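Local coordinates for putative alpha-galactosidase (Bacteroides fragilis, PDB 4NZJ), which probably hydrolyses terminal, non-reducing alpha-D-galactose residues of alpha-D-galactosides, acting as a family 27 glycoside hydrolase built round a TIM barrel, at residues Asn23-Pro28 with Arg243-Ile249; Glu202-Ala206 with Lys237-Leu242; Tyr344-Ser349 with Ile374-Leu380; Leu350-Ala355 with Ile403-Pro407. All blocks are in the same frame, centred on the assembly; numbering follows the deposited sequence. Where two conformers were deposited one is given.

The four contacts follow the protein from its N-terminal Ig-like domain, through the TIM barrel, to its C-terminal beta domain. Contact 1 joins the Ig-like domain to a loop of the barrel, and contact 2, nested inside it along the chain and about 13 Å away between centres, packs two consecutive barrel helices; Thr245 and Ala206 touch where the two meet. Contacts 3 and 4 share helix 341-353 and lie about 12 Å apart between centres, on the opposite side of the molecule, with contact 1 about 17 Å from contact 4 between nearest atoms. None includes an assigned active-site residue; in TIM-barrel enzymes the site lies at the C-terminal ends of the strands.

Contact 1 (Asn23-Pro28 with Arg243-Ile249); sequences NYPSTP and RATNRSI
Tyr24 and Arg243 meet with their side chains crossing at about a right angle. The guanidinium lies over one ring face, with the two planes 33° apart. Arg243 CZ stands 4.5 Å from the centroid of the Tyr24 ring, a cation-pi contact, although Arg243 was deposited in two conformers and this describes one. A water in the plane of the ring joins Tyr24 OH to Ile249 O. At the other end of the Tyr24 side chain, Ser248 OG does two jobs. It accepts from Tyr24 N at 2.9 Å and donates to Thr27 OG1 at 2.7 Å. Thr27 OG1 in turn donates to Tyr24 O, 2.9 Å away, so the two hydroxyls form a relay that begins and ends on the backbone of one residue. With chi1 at 69°, Thr27 OG1 lies between its backbone N and carbonyl carbon, within reach of Tyr24 O and Ser248 OG. The relay straps a type II turn, Tyr24 to Thr27, in which Pro25 suits the second position. Pro28 CG lies 3.5 Å from Arg247 NH1, while Arg247 makes its salt bridge with Asp215. A tight turn of the Ig-like domain is thus seated on the helix-to-strand loop before strand 250-254, at the N-terminal end of the TIM-barrel strands, the end remote from where such barrels carry their active sites.

Contact 2 (Glu202-Ala206 with Lys237-Leu242); sequences EETDA and KMGRAL
Glu202 lies across Lys237 at about a right angle, and its chain can be followed outward from the interface between the two helices. Its CB rests 4.0 Å from Ala241 CB, where the small methyl lets the backbones come close. The next carbon, Glu202 CG, packs on Lys237 CG at 3.8 Å and also touches the terminal methyl of Met238, a selenomethionine. A bend at chi2 (88°) then swings the carboxylate over the lysine stem, with CD close to Lys237 CG. Glu202 OE1 receives Lys237 NZ at 2.9 Å, a hydrogen-bonded salt bridge that arrives steeply, 59° out of the carboxylate plane; the lysine charge probably helps to keep the buried Glu202 ionised. The other oxygen, OE2, accepts from Gly200 N and from a water 2.7 Å from it, so both ends of this buried carboxylate have partners.

Helices 202-212 and 228-243 are consecutive outer helices of the TIM barrel, running before strands 216-220 and 250-254. Their segments cross at -42°, with axes 8.4 Å apart, as alanine at the crossing allows. There Ala206 CB lies 3.8 Å from Ala241 CB and also touches Ala241 O and Leu242 CD2. Met238 bends at chi2 and chi3, and its SE comes near Glu202 O (3.9 Å) and Ala206 CB, while the side chain also touches Tyr219 and Leu217 of the barrel wall.

Toward solvent, Glu203 reaches the same long lysine: its OE1 stands 3.6 Å from Lys237 NZ in a longer salt bridge.

Contact 3 (Tyr344-Ser349 with Ile374-Leu380); sequences YKSHFS and ILLDPDL
Helices on the two flanks of the last TIM-barrel strand meet here: helix 341-353, which precedes strand 358-360, packs against the break between helices 369-375 and 378-384, which follow it. Phe348 is the wedge. With its CG anti to the backbone N (chi1 -173°), the ring slides under the end of helix 369-375, so that Ile374 O and Leu375 CA both lie over one face. Phe348 CE2 comes to 3.3 Å from Ile374 O, and Leu375 CA stands 4.3 Å from the ring centroid in a CH-pi contact. The ring stem is tightly held too, Phe348 CB lying 3.4 Å from Ile374 CG2. At the ring edge comes Leu380 CD1, which also touches Ser349 OG and Lys345 CE. Asp377 N-caps the next helix, its OD1 accepting from Leu380 N at 3.1 Å and 169°, which helps to fix the start of the helix that carries Leu380. Lys345 passes obliquely over Ile374, its CD near Ile374 CG1; its NZ is 4.3 Å from Asp377 OD2, beyond salt-bridge range, though the opposite charges probably attract weakly. Tyr136 packs on Phe348 and bonds to Leu375 O, while Ser349 and Leu380 touch strand 468-473 of the C-terminal beta domain.

Contact 4 (Leu350-Ala355 with Ile403-Pro407); sequences LWCMMA and IWVKP
Met353 and Lys406 make the tight middle of the contact. The flexible Met353, a selenomethionine bent at chi2 and chi3, folds its methyl against the strand: Met353 CE is 3.4 Å from Trp404 O and also touches Trp404 CB and Lys406 CB. Lys406 is stretched as far as CE, which comes to 3.3 Å from Met353 O; only chi4 (-56°) turns the amine aside, to its bond with Arg390 O. The long lysine therefore packs with its carbons against the last carbonyls of the helix, where its positive charge is probably welcome.

Close face packing lies beside this. Leu350 CD2 sits 3.8 Å from the centroid of the five-membered Trp404 ring, 15° off its normal, in a CH-pi contact over one face. The indole is held in turn by its NE1, which bonds to Asp402. Met354, also a selenomethionine, packs about as closely, its CG 3.8 Å from Trp404 CZ3; its SE makes an oblique Met-aromatic contact with the six-membered ring, and its own methyl rests over Trp351.

The loose side is at the far end, where Ala355 CB only approaches Lys406 NZ, at 4.4 Å, and the strand runs out to the partly exposed Pro407. No hydrogen bond links the two segments, so side-chain fit carries the join.

Ala355, with positive phi, is the C-prime residue of a Schellman motif ending helix 341-353, and the strand it faces belongs to the C-terminal beta domain: this is the barrel-to-beta-domain interface of a family 27 alpha-galactosidase fold.

Contact 1 (Asn23-Pro28 with Arg243-Ile249)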
loop_
_atom_site.group_PDB
_atom_site.type_symbol
_atom_site.label_atom_id
_atom_site.label_comp_id
_atom_site.label_asym_id
_atom_site.label_seq_id
_atom_site.Cartn_x
_atom_site.Cartn_y
_atom_site.Cartn_z
ATOM N N ASN A 23 11.703 -4.890 -9.855
ATOM C CA ASN A 23 11.960 -6.280 -9.495
ATOM C C ASN A 23 13.464 -6.555 -9.565
ATOM O O ASN A 23 14.172 -5.909 -10.332
ATOM C CB ASN A 23 11.203 -7.210 -10.451
ATOM C CG ASN A 23 10.910 -8.575 -9.849
ATOM O OD1 ASN A 23 11.263 -9.611 -10.420
ATOM N ND2 ASN A 23 10.248 -8.586 -8.709
ATOM N N TYR A 24 13.954 -7.496 -8.758
ATOM C CA TYR A 24 15.360 -7.900 -8.834
ATOM C C TYR A 24 15.606 -8.759 -10.073
ATOM O O TYR A 24 14.731 -9.531 -10.478
ATOM C CB TYR A 24 15.807 -8.708 -7.607
ATOM C CG TYR A 24 15.671 -8.045 -6.249
ATOM C CD1 TYR A 24 15.724 -6.666 -6.098
ATOM C CD2 TYR A 24 15.531 -8.822 -5.102
ATOM C CE1 TYR A 24 15.612 -6.076 -4.846
ATOM C CE2 TYR A 24 15.416 -8.245 -3.851
ATOM C CZ TYR A 24 15.460 -6.871 -3.728
ATOM O OH TYR A 24 15.339 -6.289 -2.484
ATOM N N PRO A 25 16.810 -8.657 -10.661
ATOM C CA PRO A 25 17.143 -9.554 -11.770
ATOM C C PRO A 25 17.171 -11.017 -11.328
ATOM O O PRO A 25 17.484 -11.311 -10.176
ATOM C CB PRO A 25 18.539 -9.084 -12.204
ATOM C CG PRO A 25 19.092 -8.363 -11.028
ATOM C CD PRO A 25 17.924 -7.748 -10.330
ATOM N N SER A 26 16.825 -11.925 -12.239
ATOM C CA SER A 26 16.871 -13.359 -11.972
ATOM C C SER A 26 15.976 -13.814 -10.815
ATOM O O SER A 26 16.290 -14.790 -10.125
ATOM C CB SER A 26 18.318 -13.812 -11.747
ATOM O OG SER A 26 19.098 -13.503 -12.884
ATOM N N THR A 27 14.861 -13.111 -10.617
ATOM C CA THR A 27 13.822 -13.538 -9.689
ATOM C C THR A 27 12.485 -13.551 -10.420
ATOM O O THR A 27 12.328 -12.865 -11.436
ATOM C CB THR A 27 13.713 -12.615 -8.465
ATOM O OG1 THR A 27 13.205 -11.336 -8.860
ATOM C CG2 THR A 27 15.070 -12.458 -7.786
ATOM N N PRO A 28 11.523 -14.348 -9.931
ATOM C CA PRO A 28 10.217 -14.357 -10.582
ATOM C C PRO A 28 9.543 -12.994 -10.588
ATOM O O PRO A 28 9.629 -12.242 -9.607
ATOM C CB PRO A 28 9.421 -15.365 -9.753
ATOM C CG PRO A 28 10.463 -16.294 -9.216
ATOM C CD PRO A 28 11.624 -15.401 -8.904
ATOM N N ARG A 243 17.802 -11.088 0.791
ATOM C CA ARG A 243 18.502 -10.779 -0.461
ATOM C C ARG A 243 19.329 -11.962 -0.947
ATOM O O ARG A 243 19.700 -12.029 -2.115
ATOM C CB ARG A 243 19.419 -9.564 -0.294
ATOM C CG ARG A 243 18.696 -8.250 -0.059
ATOM C CD ARG A 243 17.860 -7.820 -1.255
ATOM N NE ARG A 243 18.628 -7.711 -2.494
ATOM C CZ ARG A 243 19.398 -6.675 -2.818
ATOM N NH1 ARG A 243 19.529 -5.645 -1.991
ATOM N NH2 ARG A 243 20.045 -6.672 -3.974
ATOM N N ALA A 244 19.626 -12.898 -0.047
ATOM C CA ALA A 244 20.384 -14.090 -0.409
ATOM C C ALA A 244 19.503 -15.155 -1.078
ATOM O O ALA A 244 20.024 -16.121 -1.631
ATOM C CB ALA A 244 21.084 -14.676 0.813
ATOM N N THR A 245 18.181 -14.980 -1.030
ATOM C CA THR A 245 17.253 -15.913 -1.675
ATOM C C THR A 245 17.118 -15.601 -3.156
ATOM O O THR A 245 17.667 -14.611 -3.642
ATOM C CB THR A 245 15.836 -15.859 -1.065
ATOM O OG1 THR A 245 15.158 -14.667 -1.487
ATOM C CG2 THR A 245 15.885 -15.917 0.462
ATOM N N ASN A 246 16.355 -16.434 -3.860
ATOM C CA ASN A 246 16.116 -16.239 -5.295
ATOM C C ASN A 246 14.782 -15.554 -5.622
ATOM O O ASN A 246 14.249 -15.715 -6.719
ATOM C CB ASN A 246 16.242 -17.577 -6.038
ATOM C CG ASN A 246 15.206 -18.608 -5.604
ATOM O OD1 ASN A 246 14.369 -18.359 -4.736
ATOM N ND2 ASN A 246 15.266 -19.786 -6.219
ATOM N N ARG A 247 14.244 -14.788 -4.675
ATOM C CA ARG A 247 13.010 -14.030 -4.904
ATOM C C ARG A 247 13.196 -12.554 -4.588
ATOM O O ARG A 247 14.082 -12.178 -3.817
ATOM C CB ARG A 247 11.857 -14.565 -4.048
ATOM C CG ARG A 247 11.372 -15.950 -4.412
ATOM C CD ARG A 247 10.055 -16.261 -3.723
ATOM N NE ARG A 247 8.906 -15.599 -4.337
ATOM C CZ ARG A 247 8.326 -15.976 -5.478
ATOM N NH1 ARG A 247 8.793 -17.013 -6.171
ATOM N NH2 ARG A 247 7.277 -15.309 -5.940
ATOM N N SER A 248 12.336 -11.731 -5.173
ATOM C CA SER A 248 12.219 -10.329 -4.785
ATOM C C SER A 248 11.237 -10.240 -3.628
ATOM O O SER A 248 10.023 -10.180 -3.839
ATOM C CB SER A 248 11.715 -9.474 -5.949
ATOM O OG SER A 248 12.670 -9.406 -6.981
ATOM N N ILE A 249 11.758 -10.251 -2.403
ATOM C CA ILE A 249 10.908 -10.208 -1.215
ATOM C C ILE A 249 10.909 -8.815 -0.586
ATOM O O ILE A 249 11.948 -8.313 -0.133
ATOM C CB ILE A 249 11.317 -11.269 -0.172
ATOM C CG1 ILE A 249 11.334 -12.660 -0.822
ATOM C CG2 ILE A 249 10.354 -11.241 1.010
ATOM C CD1 ILE A 249 11.693 -13.798 0.113
HETATM O O HOH W 1 14.643 -7.891 -0.305
HETATM O O HOH W 2 10.412 -12.861 -7.013
#

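Contact 2 (Glu202-Ala206 with Lys237-Leu242)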
loop_
_atom_site.group_PDB
_atom_site.type_symbol
_atom_site.label_atom_id
_atom_site.label_comp_id
_atom_site.label_asym_id
_atom_site.label_seq_id
_atom_site.Cartn_x
_atom_site.Cartn_y
_atom_site.Cartn_z
ATOM N N GLU A 202 17.642 -16.683 10.672
ATOM C CA GLU A 202 17.167 -15.797 9.615
ATOM C C GLU A 202 17.376 -16.398 8.226
ATOM O O GLU A 202 16.491 -16.305 7.366
ATOM C CB GLU A 202 17.848 -14.431 9.705
ATOM C CG GLU A 202 17.496 -13.650 10.970
ATOM C CD GLU A 202 18.390 -13.951 12.167
ATOM O OE1 GLU A 202 19.183 -14.923 12.125
ATOM O OE2 GLU A 202 18.293 -13.209 13.170
ATOM N N GLU A 203 18.539 -17.010 8.023
ATOM C CA GLU A 203 18.889 -17.565 6.724
ATOM C C GLU A 203 17.963 -18.733 6.382
ATOM O O GLU A 203 17.393 -18.785 5.286
ATOM C CB GLU A 203 20.356 -17.998 6.696
ATOM C CG GLU A 203 21.344 -16.890 7.055
ATOM C CD GLU A 203 21.856 -16.971 8.492
ATOM O OE1 GLU A 203 21.042 -17.136 9.438
ATOM O OE2 GLU A 203 23.091 -16.865 8.677
ATOM N N THR A 204 17.793 -19.655 7.325
ATOM C CA THR A 204 16.874 -20.780 7.140
ATOM C C THR A 204 15.459 -20.303 6.831
ATOM O O THR A 204 14.812 -20.780 5.893
ATOM C CB THR A 204 16.834 -21.679 8.395
ATOM O OG1 THR A 204 18.129 -22.247 8.612
ATOM C CG2 THR A 204 15.820 -22.809 8.241
ATOM N N ASP A 205 14.972 -19.364 7.627
ATOM C CA ASP A 205 13.593 -18.924 7.484
ATOM C C ASP A 205 13.363 -18.215 6.149
ATOM O O ASP A 205 12.379 -18.487 5.461
ATOM C CB ASP A 205 13.171 -18.074 8.679
ATOM C CG ASP A 205 13.105 -18.880 9.970
ATOM O OD1 ASP A 205 13.360 -20.103 9.941
ATOM O OD2 ASP A 205 12.804 -18.286 11.024
ATOM N N ALA A 206 14.291 -17.343 5.766
ATOM C CA ALA A 206 14.197 -16.646 4.484
ATOM C C ALA A 206 14.184 -17.633 3.313
ATOM O O ALA A 206 13.398 -17.472 2.371
ATOM C CB ALA A 206 15.341 -15.656 4.334
ATOM N N LYS A 237 20.380 -8.220 9.537
ATOM C CA LYS A 237 20.614 -9.658 9.373
ATOM C C LYS A 237 19.520 -10.313 8.529
ATOM O O LYS A 237 19.813 -11.060 7.591
ATOM C CB LYS A 237 20.688 -10.335 10.747
ATOM C CG LYS A 237 20.854 -11.849 10.722
ATOM C CD LYS A 237 22.260 -12.269 10.351
ATOM C CE LYS A 237 22.376 -13.787 10.293
ATOM N NZ LYS A 237 22.019 -14.439 11.585
HETATM N N MSE A 238 18.259 -10.034 8.856
HETATM C CA MSE A 238 17.151 -10.606 8.084
HETATM C C MSE A 238 17.136 -10.023 6.687
HETATM O O MSE A 238 16.818 -10.724 5.731
HETATM C CB MSE A 238 15.805 -10.424 8.790
HETATM C CG MSE A 238 14.606 -10.904 7.967
HETATM SE SE MSE A 238 14.743 -12.804 7.425
HETATM C CE MSE A 238 13.875 -13.578 9.012
ATOM N N GLY A 239 17.486 -8.747 6.545
ATOM C CA GLY A 239 17.569 -8.131 5.218
ATOM C C GLY A 239 18.549 -8.870 4.316
ATOM O O GLY A 239 18.240 -9.176 3.161
ATOM N N ARG A 240 19.728 -9.169 4.849
ATOM C CA ARG A 240 20.735 -9.927 4.110
ATOM C C ARG A 240 20.212 -11.312 3.745
ATOM O O ARG A 240 20.415 -11.789 2.628
ATOM C CB ARG A 240 22.034 -10.033 4.916
ATOM C CG ARG A 240 22.785 -8.717 5.006
ATOM C CD ARG A 240 24.194 -8.899 5.537
ATOM N NE ARG A 240 24.237 -9.380 6.920
ATOM C CZ ARG A 240 24.142 -8.616 8.009
ATOM N NH1 ARG A 240 23.971 -7.303 7.914
ATOM N NH2 ARG A 240 24.220 -9.175 9.213
ATOM N N ALA A 241 19.528 -11.951 4.689
ATOM C CA ALA A 241 18.975 -13.280 4.459
ATOM C C ALA A 241 17.956 -13.268 3.314
ATOM O O ALA A 241 17.952 -14.169 2.480
ATOM C CB ALA A 241 18.355 -13.822 5.740
ATOM N N LEU A 242 17.102 -12.247 3.274
ATOM C CA LEU A 242 16.110 -12.123 2.196
ATOM C C LEU A 242 16.762 -11.914 0.833
ATOM O O LEU A 242 16.332 -12.496 -0.160
ATOM C CB LEU A 242 15.143 -10.975 2.468
ATOM C CG LEU A 242 14.218 -11.136 3.669
ATOM C CD1 LEU A 242 13.426 -9.851 3.853
ATOM C CD2 LEU A 242 13.301 -12.339 3.501
HETATM O O HOH W 3 20.671 -13.090 14.465
HETATM O O HOH W 4 18.794 -16.808 3.027
#

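Contact 3 (Tyr344-Ser349 with Ile374-Leu380)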
loop_
_atom_site.group_PDB
_atom_site.type_symbol
_atom_site.label_atom_id
_atom_site.label_comp_id
_atom_site.label_asym_id
_atom_site.label_seq_id
_atom_site.Cartn_x
_atom_site.Cartn_y
_atom_site.Cartn_z
ATOM N N TYR A 344 -13.583 8.083 7.454
ATOM C CA TYR A 344 -12.918 7.045 6.674
ATOM C C TYR A 344 -12.403 7.551 5.318
ATOM O O TYR A 344 -11.314 7.196 4.897
ATOM C CB TYR A 344 -13.841 5.847 6.454
ATOM C CG TYR A 344 -14.059 4.980 7.674
ATOM C CD1 TYR A 344 -13.003 4.626 8.516
ATOM C CD2 TYR A 344 -15.322 4.477 7.962
ATOM C CE1 TYR A 344 -13.211 3.810 9.619
ATOM C CE2 TYR A 344 -15.537 3.663 9.061
ATOM C CZ TYR A 344 -14.480 3.330 9.884
ATOM O OH TYR A 344 -14.708 2.526 10.977
ATOM N N LYS A 345 -13.192 8.378 4.644
ATOM C CA LYS A 345 -12.777 8.958 3.366
ATOM C C LYS A 345 -11.533 9.840 3.534
ATOM O O LYS A 345 -10.605 9.778 2.729
ATOM C CB LYS A 345 -13.932 9.750 2.742
ATOM C CG LYS A 345 -13.598 10.521 1.472
ATOM C CD LYS A 345 -13.254 9.622 0.301
ATOM C CE LYS A 345 -12.860 10.429 -0.933
ATOM N NZ LYS A 345 -13.941 11.332 -1.404
ATOM N N SER A 346 -11.506 10.660 4.579
ATOM C CA SER A 346 -10.342 11.520 4.815
ATOM C C SER A 346 -9.096 10.705 5.178
ATOM O O SER A 346 -7.992 11.012 4.744
ATOM C CB SER A 346 -10.650 12.537 5.911
ATOM O OG SER A 346 -11.658 13.422 5.470
ATOM N N HIS A 347 -9.291 9.677 5.991
ATOM C CA HIS A 347 -8.245 8.714 6.340
ATOM C C HIS A 347 -7.628 8.112 5.075
ATOM O O HIS A 347 -6.414 8.124 4.904
ATOM C CB HIS A 347 -8.868 7.669 7.273
ATOM C CG HIS A 347 -8.086 6.406 7.453
ATOM N ND1 HIS A 347 -6.739 6.378 7.750
ATOM C CD2 HIS A 347 -8.494 5.115 7.457
ATOM C CE1 HIS A 347 -6.346 5.125 7.885
ATOM N NE2 HIS A 347 -7.394 4.342 7.726
ATOM N N PHE A 348 -8.468 7.649 4.152
ATOM C CA PHE A 348 -7.960 7.113 2.894
ATOM C C PHE A 348 -7.228 8.188 2.068
ATOM O O PHE A 348 -6.127 7.954 1.560
ATOM C CB PHE A 348 -9.090 6.480 2.077
ATOM C CG PHE A 348 -8.610 5.766 0.848
ATOM C CD1 PHE A 348 -7.995 4.525 0.946
ATOM C CD2 PHE A 348 -8.734 6.350 -0.406
ATOM C CE1 PHE A 348 -7.530 3.870 -0.183
ATOM C CE2 PHE A 348 -8.283 5.690 -1.538
ATOM C CZ PHE A 348 -7.676 4.457 -1.426
ATOM N N SER A 349 -7.851 9.361 1.951
ATOM C CA SER A 349 -7.298 10.483 1.181
ATOM C C SER A 349 -5.909 10.878 1.650
ATOM O O SER A 349 -5.021 11.121 0.838
ATOM C CB SER A 349 -8.221 11.697 1.266
ATOM O OG SER A 349 -9.505 11.377 0.772
ATOM N N ILE A 374 -14.741 4.342 -1.414
ATOM C CA ILE A 374 -13.543 4.958 -0.871
ATOM C C ILE A 374 -12.294 4.221 -1.358
ATOM O O ILE A 374 -11.399 4.826 -1.951
ATOM C CB ILE A 374 -13.568 4.989 0.672
ATOM C CG1 ILE A 374 -14.722 5.872 1.160
ATOM C CG2 ILE A 374 -12.227 5.470 1.210
ATOM C CD1 ILE A 374 -15.042 5.714 2.634
ATOM N N LEU A 375 -12.235 2.912 -1.119
ATOM C CA LEU A 375 -11.023 2.135 -1.396
ATOM C C LEU A 375 -10.662 2.041 -2.882
ATOM O O LEU A 375 -9.506 1.779 -3.221
ATOM C CB LEU A 375 -11.156 0.729 -0.809
ATOM C CG LEU A 375 -11.232 0.647 0.712
ATOM C CD1 LEU A 375 -11.499 -0.788 1.121
ATOM C CD2 LEU A 375 -9.942 1.145 1.342
ATOM N N LEU A 376 -11.640 2.250 -3.764
ATOM C CA LEU A 376 -11.425 2.134 -5.207
ATOM C C LEU A 376 -11.329 3.485 -5.922
ATOM O O LEU A 376 -11.398 3.536 -7.147
ATOM C CB LEU A 376 -12.550 1.322 -5.838
ATOM C CG LEU A 376 -12.763 -0.093 -5.302
ATOM C CD1 LEU A 376 -13.926 -0.745 -6.031
ATOM C CD2 LEU A 376 -11.492 -0.914 -5.443
ATOM N N ASP A 377 -11.149 4.564 -5.168
ATOM C CA ASP A 377 -11.131 5.919 -5.739
ATOM C C ASP A 377 -9.939 6.055 -6.694
ATOM O O ASP A 377 -8.800 6.067 -6.241
ATOM C CB ASP A 377 -11.049 6.946 -4.610
ATOM C CG ASP A 377 -11.236 8.362 -5.093
ATOM O OD1 ASP A 377 -10.492 8.788 -5.999
ATOM O OD2 ASP A 377 -12.128 9.050 -4.552
ATOM N N PRO A 378 -10.191 6.143 -8.018
ATOM C CA PRO A 378 -9.054 6.065 -8.947
ATOM C C PRO A 378 -8.100 7.259 -8.895
ATOM O O PRO A 378 -6.897 7.081 -9.069
ATOM C CB PRO A 378 -9.711 5.984 -10.329
ATOM C CG PRO A 378 -11.156 5.718 -10.089
ATOM C CD PRO A 378 -11.479 6.237 -8.728
ATOM N N ASP A 379 -8.641 8.455 -8.684
ATOM C CA ASP A 379 -7.828 9.670 -8.633
ATOM C C ASP A 379 -6.931 9.687 -7.405
ATOM O O ASP A 379 -5.762 10.064 -7.492
ATOM C CB ASP A 379 -8.713 10.917 -8.624
ATOM C CG ASP A 379 -9.332 11.216 -9.975
ATOM O OD1 ASP A 379 -8.896 10.642 -10.988
ATOM O OD2 ASP A 379 -10.260 12.044 -10.021
ATOM N N LEU A 380 -7.473 9.297 -6.258
ATOM C CA LEU A 380 -6.686 9.269 -5.025
ATOM C C LEU A 380 -5.595 8.204 -5.088
ATOM O O LEU A 380 -4.466 8.443 -4.686
ATOM C CB LEU A 380 -7.573 9.056 -3.803
ATOM C CG LEU A 380 -8.460 10.244 -3.432
ATOM C CD1 LEU A 380 -9.395 9.868 -2.298
ATOM C CD2 LEU A 380 -7.617 11.450 -3.052
#

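Contact 4 (Leu350-Ala355 with Ile403-Pro407)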
loop_
_atom_site.group_PDB
_atom_site.type_symbol
_atom_site.label_atom_id
_atom_site.label_comp_id
_atom_site.label_asym_id
_atom_site.label_seq_id
_atom_site.Cartn_x
_atom_site.Cartn_y
_atom_site.Cartn_z
ATOM N N LEU A 350 -5.721 10.945 2.964
ATOM C CA LEU A 350 -4.445 11.384 3.513
ATOM C C LEU A 350 -3.381 10.292 3.413
ATOM O O LEU A 350 -2.227 10.587 3.144
ATOM C CB LEU A 350 -4.630 11.892 4.946
ATOM C CG LEU A 350 -5.403 13.228 4.990
ATOM C CD1 LEU A 350 -5.844 13.566 6.404
ATOM C CD2 LEU A 350 -4.581 14.367 4.383
ATOM N N TRP A 351 -3.769 9.033 3.606
ATOM C CA TRP A 351 -2.852 7.916 3.330
ATOM C C TRP A 351 -2.393 7.979 1.859
ATOM O O TRP A 351 -1.228 7.724 1.544
ATOM C CB TRP A 351 -3.526 6.574 3.632
ATOM C CG TRP A 351 -3.268 5.986 5.015
ATOM C CD1 TRP A 351 -2.834 4.723 5.276
ATOM C CD2 TRP A 351 -3.436 6.623 6.297
ATOM N NE1 TRP A 351 -2.737 4.518 6.627
ATOM C CE2 TRP A 351 -3.086 5.670 7.281
ATOM C CE3 TRP A 351 -3.849 7.899 6.712
ATOM C CZ2 TRP A 351 -3.122 5.953 8.655
ATOM C CZ3 TRP A 351 -3.894 8.176 8.082
ATOM C CH2 TRP A 351 -3.527 7.206 9.034
ATOM N N CYS A 352 -3.294 8.351 0.952
ATOM C CA CYS A 352 -2.900 8.513 -0.443
ATOM C C CYS A 352 -1.899 9.657 -0.608
ATOM O O CYS A 352 -0.840 9.484 -1.217
ATOM C CB CYS A 352 -4.121 8.712 -1.350
ATOM S SG CYS A 352 -5.052 7.185 -1.619
HETATM N N MSE A 353 -2.224 10.817 -0.043
HETATM C CA MSE A 353 -1.343 11.994 -0.117
HETATM C C MSE A 353 0.016 11.764 0.490
HETATM O O MSE A 353 1.005 12.301 0.002
HETATM C CB MSE A 353 -1.964 13.185 0.618
HETATM C CG MSE A 353 -3.210 13.735 -0.071
HETATM SE SE MSE A 353 -2.789 14.712 -1.712
HETATM C CE MSE A 353 -1.911 16.272 -0.894
HETATM N N MSE A 354 0.077 10.975 1.562
HETATM C CA MSE A 354 1.343 10.719 2.279
HETATM C C MSE A 354 2.171 9.613 1.656
HETATM O O MSE A 354 3.191 9.215 2.218
HETATM C CB MSE A 354 1.034 10.383 3.738
HETATM C CG MSE A 354 0.456 11.587 4.484
HETATM SE SE MSE A 354 0.206 11.213 6.408
HETATM C CE MSE A 354 -0.801 9.534 6.288
ATOM N N ALA A 355 1.769 9.131 0.478
ATOM C CA ALA A 355 2.458 8.025 -0.185
ATOM C C ALA A 355 2.615 6.859 0.792
ATOM O O ALA A 355 3.685 6.245 0.889
ATOM C CB ALA A 355 3.807 8.479 -0.737
ATOM N N ILE A 403 -3.518 21.952 5.420
ATOM C CA ILE A 403 -3.249 21.965 3.986
ATOM C C ILE A 403 -2.038 21.073 3.744
ATOM O O ILE A 403 -0.953 21.365 4.248
ATOM C CB ILE A 403 -2.917 23.380 3.469
ATOM C CG1 ILE A 403 -4.079 24.339 3.728
ATOM C CG2 ILE A 403 -2.592 23.344 1.981
ATOM C CD1 ILE A 403 -5.375 23.916 3.078
ATOM N N TRP A 404 -2.233 19.986 3.001
ATOM C CA TRP A 404 -1.156 19.067 2.643
ATOM C C TRP A 404 -0.849 19.241 1.165
ATOM O O TRP A 404 -1.761 19.426 0.364
ATOM C CB TRP A 404 -1.570 17.624 2.893
ATOM C CG TRP A 404 -1.793 17.248 4.317
ATOM C CD1 TRP A 404 -2.869 17.565 5.094
ATOM C CD2 TRP A 404 -0.944 16.426 5.124
ATOM N NE1 TRP A 404 -2.730 17.011 6.346
ATOM C CE2 TRP A 404 -1.561 16.300 6.387
ATOM C CE3 TRP A 404 0.282 15.791 4.903
ATOM C CZ2 TRP A 404 -0.988 15.567 7.433
ATOM C CZ3 TRP A 404 0.851 15.056 5.943
ATOM C CH2 TRP A 404 0.213 14.954 7.190
ATOM N N VAL A 405 0.427 19.155 0.802
ATOM C CA VAL A 405 0.862 19.429 -0.566
ATOM C C VAL A 405 1.818 18.345 -1.040
ATOM O O VAL A 405 2.818 18.059 -0.377
ATOM C CB VAL A 405 1.562 20.794 -0.658
ATOM C CG1 VAL A 405 1.958 21.100 -2.095
ATOM C CG2 VAL A 405 0.656 21.883 -0.107
ATOM N N LYS A 406 1.506 17.757 -2.194
ATOM C CA LYS A 406 2.289 16.663 -2.770
ATOM C C LYS A 406 2.689 17.011 -4.207
ATOM O O LYS A 406 1.842 17.001 -5.101
ATOM C CB LYS A 406 1.457 15.375 -2.759
ATOM C CG LYS A 406 2.208 14.078 -3.075
ATOM C CD LYS A 406 1.205 12.969 -3.367
ATOM C CE LYS A 406 1.749 11.559 -3.178
ATOM N NZ LYS A 406 2.962 11.261 -3.981
ATOM N N PRO A 407 3.975 17.308 -4.442
ATOM C CA PRO A 407 4.435 17.482 -5.821
ATOM C C PRO A 407 4.291 16.184 -6.609
ATOM O O PRO A 407 4.490 15.111 -6.046
ATOM C CB PRO A 407 5.916 17.864 -5.658
ATOM C CG PRO A 407 6.048 18.324 -4.244
ATOM C CD PRO A 407 5.065 17.505 -3.472
#